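Local coordinates for protein regulator of nonsense transcripts 2 (Homo sapiens, PDB 4CEM) that acts as a factor of nonsense-mediated mRNA decay, here represented by the first of its three MIF4G domains, at residues L14-W19 with L220-P224; L240-F244 with L300-E306. All blocks are in the same frame, centred on the assembly; numbering follows the deposited sequence.

How the contacts relate
From the N terminus, helix 6-33 contributes the first partner, 14-19, and the chain then runs through the successive helices of the MIF4G domain for 200 residues before 220-224 returns to it, so contact 1 closes a very long loop at the surface. Helix 230-259 starts soon afterwards and brings 240-244, whose partner 300-306 follows 55 residues later at the end of helix 283-303; contact 2 is therefore a short, buried closure. The two loops lie in series and neither encloses nor crosses the other. Contact 1 fastens the N-terminal helix to the loop after helix 209-218, whereas contact 2 joins the last two long helices; the centres of the two contacts are about 21 Å apart.

Contact 1 (L14-W19 with L220-P224); sequences LHQEAW and LSFPP
The one hydrogen bond between 14-19 and 220-224 joins the indole of W19 to the backbone: NE1 of W19 donates to O of S221 at 2.9 Å with an N-H...O angle of 147°. The acceptor lies almost in the indole plane, and the donor in turn lies in the carbonyl plane, a geometry consistent with the bond helping to set how the ring is turned.

Aromatic and CH-pi contacts make up much of the rest. H15 directs its imidazole edge at the face of F222, with centroids 5.2 Å apart and planes at 88°. For this T-shaped pair H15 holds CG opposite its backbone N (chi1 173°), which points the ring at the loop. L220 CB approaches the H15 ring off-centre. Over the five-membered ring of W19 sits CG of P223, 3.8 Å from its centroid, in a well-centred CH-pi contact.

Apolar side chains add to this: CB of A18 meets CD of P223 at 3.7 Å, and CD2 of L14 reaches CZ of F222.

The loop thereby lies against one side of helix 6-33, where H22 also touches P223 and P224, while F222 continues onto V211, A214 and A215 of helix 209-218.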
# COMPACT_ATOMS: atom_id res chain seq x y z
N LEU A 14 -16.03 2.23 10.14
CA LEU A 14 -15.46 1.32 9.16
C LEU A 14 -16.33 1.35 7.89
O LEU A 14 -15.86 1.71 6.81
CB LEU A 14 -15.38 -0.10 9.74
CG LEU A 14 -14.60 -1.16 8.96
CD1 LEU A 14 -13.10 -0.89 9.01
CD2 LEU A 14 -14.92 -2.56 9.49
N HIS A 15 -17.60 1.02 8.07
CA HIS A 15 -18.62 1.06 7.02
C HIS A 15 -18.68 2.37 6.24
O HIS A 15 -18.88 2.36 5.03
CB HIS A 15 -19.96 0.72 7.67
CG HIS A 15 -21.16 0.88 6.77
ND1 HIS A 15 -21.57 -0.09 5.93
CD2 HIS A 15 -22.07 1.91 6.65
CE1 HIS A 15 -22.67 0.31 5.29
NE2 HIS A 15 -22.98 1.54 5.73
N GLN A 16 -18.51 3.50 6.90
CA GLN A 16 -18.54 4.79 6.23
C GLN A 16 -17.29 5.01 5.36
O GLN A 16 -17.39 5.55 4.25
CB GLN A 16 -18.62 5.90 7.27
CG GLN A 16 -18.69 7.31 6.70
CD GLN A 16 -18.94 8.33 7.79
OE1 GLN A 16 -18.45 8.18 8.92
NE2 GLN A 16 -19.70 9.36 7.47
N GLU A 17 -16.14 4.61 5.88
CA GLU A 17 -14.88 4.74 5.16
C GLU A 17 -14.85 3.82 3.95
O GLU A 17 -14.38 4.21 2.88
CB GLU A 17 -13.69 4.42 6.08
CG GLU A 17 -13.23 5.63 6.88
CD GLU A 17 -12.50 5.27 8.15
OE1 GLU A 17 -11.80 4.24 8.18
OE2 GLU A 17 -12.65 6.04 9.13
N ALA A 18 -15.35 2.61 4.13
CA ALA A 18 -15.48 1.65 3.05
C ALA A 18 -16.21 2.28 1.87
O ALA A 18 -15.73 2.22 0.74
CB ALA A 18 -16.22 0.43 3.55
N TRP A 19 -17.34 2.91 2.14
CA TRP A 19 -18.14 3.47 1.05
C TRP A 19 -17.51 4.68 0.41
O TRP A 19 -17.55 4.82 -0.81
CB TRP A 19 -19.58 3.73 1.51
CG TRP A 19 -20.38 2.46 1.49
CD1 TRP A 19 -20.71 1.64 2.56
CD2 TRP A 19 -20.95 1.80 0.32
NE1 TRP A 19 -21.43 0.55 2.15
CE2 TRP A 19 -21.60 0.59 0.81
CE3 TRP A 19 -20.98 2.08 -1.03
CZ2 TRP A 19 -22.27 -0.28 -0.04
CZ3 TRP A 19 -21.64 1.19 -1.88
CH2 TRP A 19 -22.28 0.05 -1.39
N LEU A 220 -25.18 -4.00 8.47
CA LEU A 220 -24.62 -3.02 7.58
C LEU A 220 -24.18 -3.73 6.30
O LEU A 220 -23.51 -4.76 6.35
CB LEU A 220 -23.41 -2.37 8.23
CG LEU A 220 -23.68 -1.67 9.56
CD1 LEU A 220 -22.36 -1.33 10.25
CD2 LEU A 220 -24.56 -0.43 9.36
N SER A 221 -24.55 -3.15 5.16
CA SER A 221 -24.18 -3.68 3.85
C SER A 221 -22.94 -2.99 3.30
O SER A 221 -22.98 -1.82 2.95
CB SER A 221 -25.34 -3.46 2.89
OG SER A 221 -24.87 -3.34 1.57
N PHE A 222 -21.84 -3.73 3.20
CA PHE A 222 -20.55 -3.18 2.74
C PHE A 222 -20.42 -3.18 1.22
O PHE A 222 -21.08 -3.96 0.55
CB PHE A 222 -19.40 -3.97 3.38
CG PHE A 222 -19.10 -3.56 4.78
CD1 PHE A 222 -19.87 -4.04 5.83
CD2 PHE A 222 -18.07 -2.67 5.05
CE1 PHE A 222 -19.60 -3.65 7.13
CE2 PHE A 222 -17.79 -2.28 6.35
CZ PHE A 222 -18.56 -2.77 7.39
N PRO A 223 -19.52 -2.32 0.67
CA PRO A 223 -19.46 -2.13 -0.77
C PRO A 223 -19.11 -3.40 -1.51
O PRO A 223 -18.35 -4.20 -1.02
CB PRO A 223 -18.34 -1.09 -0.96
CG PRO A 223 -17.98 -0.61 0.40
CD PRO A 223 -18.36 -1.70 1.34
N PRO A 224 -19.66 -3.57 -2.71
CA PRO A 224 -19.32 -4.77 -3.47
C PRO A 224 -17.95 -4.64 -4.15
O PRO A 224 -17.51 -3.53 -4.45
CB PRO A 224 -20.44 -4.83 -4.52
CG PRO A 224 -20.78 -3.39 -4.77
CD PRO A 224 -20.43 -2.61 -3.52

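Contact 2 (L240-F244 with L300-E306); sequences LKEYF and LADLLDE
F244 on helix 230-259 packs against the C-terminal end of helix 283-303, where a Schellman motif closes the last turn: D305 takes a positive phi of 59°, and the backbone N of E306 and of D305 bond back to O of A301 and of D302. This helix-to-helix packing lies within the all-helical MIF4G domain.

The F244 side chain can be followed outward. Its CB lies 3.7 Å from CD1 of L304, and CG still touches that methyl as the two side chains run past each other in opposite directions. With CG trans to the backbone N (chi1 175°), the F244 ring extends to the other helix. Along one side, CD1 approaches CD2 of L300 near the ring plane and CE1 reaches CB of A301 at 3.7 Å. On the other, CD2 and CE2 meet the aliphatic part of E306, with CE2 and CB of E306 3.5 Å apart. At the far end, CZ touches both CB of A301 and CB of E306, which approach it from neighbouring directions, so the ring tip abuts the last helical turn and the chain leaving it.

A turn earlier, CB of L240 packs on CD2 of L304, while L240 also touches V192, C196 and A204. CD2 of L300 also meets the edge of the Y243 ring, which itself forms an edge-to-face pair with H186.

K241 borders the contact with its aliphatic chain. Its NZ is hydrogen-bonded to Q237 and stays 4.4 Å from OE2 of E306, beyond salt-bridge range, whereas K241 CE approaches the same OE2 to 3.3 Å.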
# COMPACT_ATOMS: atom_id res chain seq x y z
N LEU A 240 -0.80 -13.66 -0.81
CA LEU A 240 -1.03 -13.19 0.56
C LEU A 240 -1.16 -14.34 1.56
O LEU A 240 -0.62 -14.27 2.66
CB LEU A 240 -2.25 -12.28 0.61
CG LEU A 240 -2.06 -10.96 -0.15
CD1 LEU A 240 -3.41 -10.30 -0.42
CD2 LEU A 240 -1.14 -10.02 0.62
N LYS A 241 -1.87 -15.40 1.18
CA LYS A 241 -2.03 -16.58 2.05
C LYS A 241 -0.72 -17.30 2.24
O LYS A 241 -0.37 -17.72 3.35
CB LYS A 241 -3.09 -17.55 1.50
CG LYS A 241 -4.44 -17.43 2.18
CD LYS A 241 -5.61 -17.47 1.20
CE LYS A 241 -6.93 -17.17 1.90
NZ LYS A 241 -8.04 -16.97 0.93
N GLU A 242 0.01 -17.45 1.14
CA GLU A 242 1.32 -18.05 1.14
C GLU A 242 2.29 -17.25 2.02
O GLU A 242 3.07 -17.83 2.77
CB GLU A 242 1.83 -18.10 -0.29
CG GLU A 242 3.03 -18.97 -0.53
CD GLU A 242 3.56 -18.78 -1.93
OE1 GLU A 242 2.72 -18.69 -2.86
OE2 GLU A 242 4.79 -18.71 -2.10
N TYR A 243 2.22 -15.92 1.93
CA TYR A 243 2.98 -15.07 2.84
C TYR A 243 2.52 -15.30 4.26
O TYR A 243 3.34 -15.48 5.17
CB TYR A 243 2.79 -13.59 2.50
CG TYR A 243 3.63 -12.66 3.35
CD1 TYR A 243 4.90 -12.28 2.95
CD2 TYR A 243 3.14 -12.15 4.55
CE1 TYR A 243 5.68 -11.43 3.71
CE2 TYR A 243 3.90 -11.29 5.32
CZ TYR A 243 5.17 -10.93 4.91
OH TYR A 243 5.94 -10.08 5.67
N PHE A 244 1.21 -15.30 4.45
CA PHE A 244 0.63 -15.49 5.77
C PHE A 244 1.06 -16.83 6.37
O PHE A 244 1.35 -16.91 7.56
CB PHE A 244 -0.89 -15.43 5.71
CG PHE A 244 -1.54 -15.74 7.01
CD1 PHE A 244 -1.49 -14.82 8.05
CD2 PHE A 244 -2.16 -16.96 7.22
CE1 PHE A 244 -2.08 -15.11 9.27
CE2 PHE A 244 -2.75 -17.26 8.44
CZ PHE A 244 -2.70 -16.33 9.47
N LEU A 300 -3.04 -9.45 10.28
CA LEU A 300 -3.12 -9.94 8.91
C LEU A 300 -4.04 -11.16 8.76
O LEU A 300 -4.62 -11.39 7.69
CB LEU A 300 -1.71 -10.29 8.40
CG LEU A 300 -1.59 -10.74 6.93
CD1 LEU A 300 -2.10 -9.65 6.01
CD2 LEU A 300 -0.15 -11.10 6.59
N ALA A 301 -4.14 -11.95 9.81
CA ALA A 301 -5.07 -13.08 9.83
C ALA A 301 -6.50 -12.57 9.65
O ALA A 301 -7.31 -13.18 8.95
CB ALA A 301 -4.95 -13.84 11.14
N ASP A 302 -6.79 -11.45 10.29
CA ASP A 302 -8.08 -10.83 10.17
C ASP A 302 -8.36 -10.38 8.74
O ASP A 302 -9.36 -10.77 8.14
CB ASP A 302 -8.18 -9.63 11.10
CG ASP A 302 -9.51 -8.96 11.00
OD1 ASP A 302 -9.76 -8.27 9.98
OD2 ASP A 302 -10.32 -9.14 11.94
N LEU A 303 -7.45 -9.56 8.20
CA LEU A 303 -7.57 -9.06 6.84
C LEU A 303 -7.78 -10.23 5.86
O LEU A 303 -8.61 -10.15 4.95
CB LEU A 303 -6.34 -8.22 6.47
CG LEU A 303 -6.22 -6.82 7.12
CD1 LEU A 303 -4.78 -6.43 7.38
CD2 LEU A 303 -6.91 -5.74 6.28
N LEU A 304 -7.05 -11.32 6.05
CA LEU A 304 -7.21 -12.49 5.21
C LEU A 304 -8.30 -13.47 5.70
O LEU A 304 -8.54 -14.49 5.05
CB LEU A 304 -5.87 -13.21 5.06
CG LEU A 304 -4.73 -12.35 4.53
CD1 LEU A 304 -3.43 -13.14 4.43
CD2 LEU A 304 -5.10 -11.75 3.19
N ASP A 305 -8.96 -13.14 6.81
CA ASP A 305 -10.02 -13.98 7.41
C ASP A 305 -9.54 -15.39 7.79
O ASP A 305 -10.31 -16.35 7.76
CB ASP A 305 -11.25 -14.06 6.50
CG ASP A 305 -12.47 -14.72 7.18
OD1 ASP A 305 -12.62 -14.61 8.42
OD2 ASP A 305 -13.26 -15.36 6.45
N GLU A 306 -8.26 -15.51 8.17
CA GLU A 306 -7.67 -16.77 8.58
C GLU A 306 -7.66 -16.88 10.10
O GLU A 306 -7.62 -15.86 10.80
CB GLU A 306 -6.25 -16.89 8.04
CG GLU A 306 -6.17 -17.07 6.53
CD GLU A 306 -6.67 -18.43 6.07
OE1 GLU A 306 -6.96 -19.30 6.92
OE2 GLU A 306 -6.76 -18.64 4.84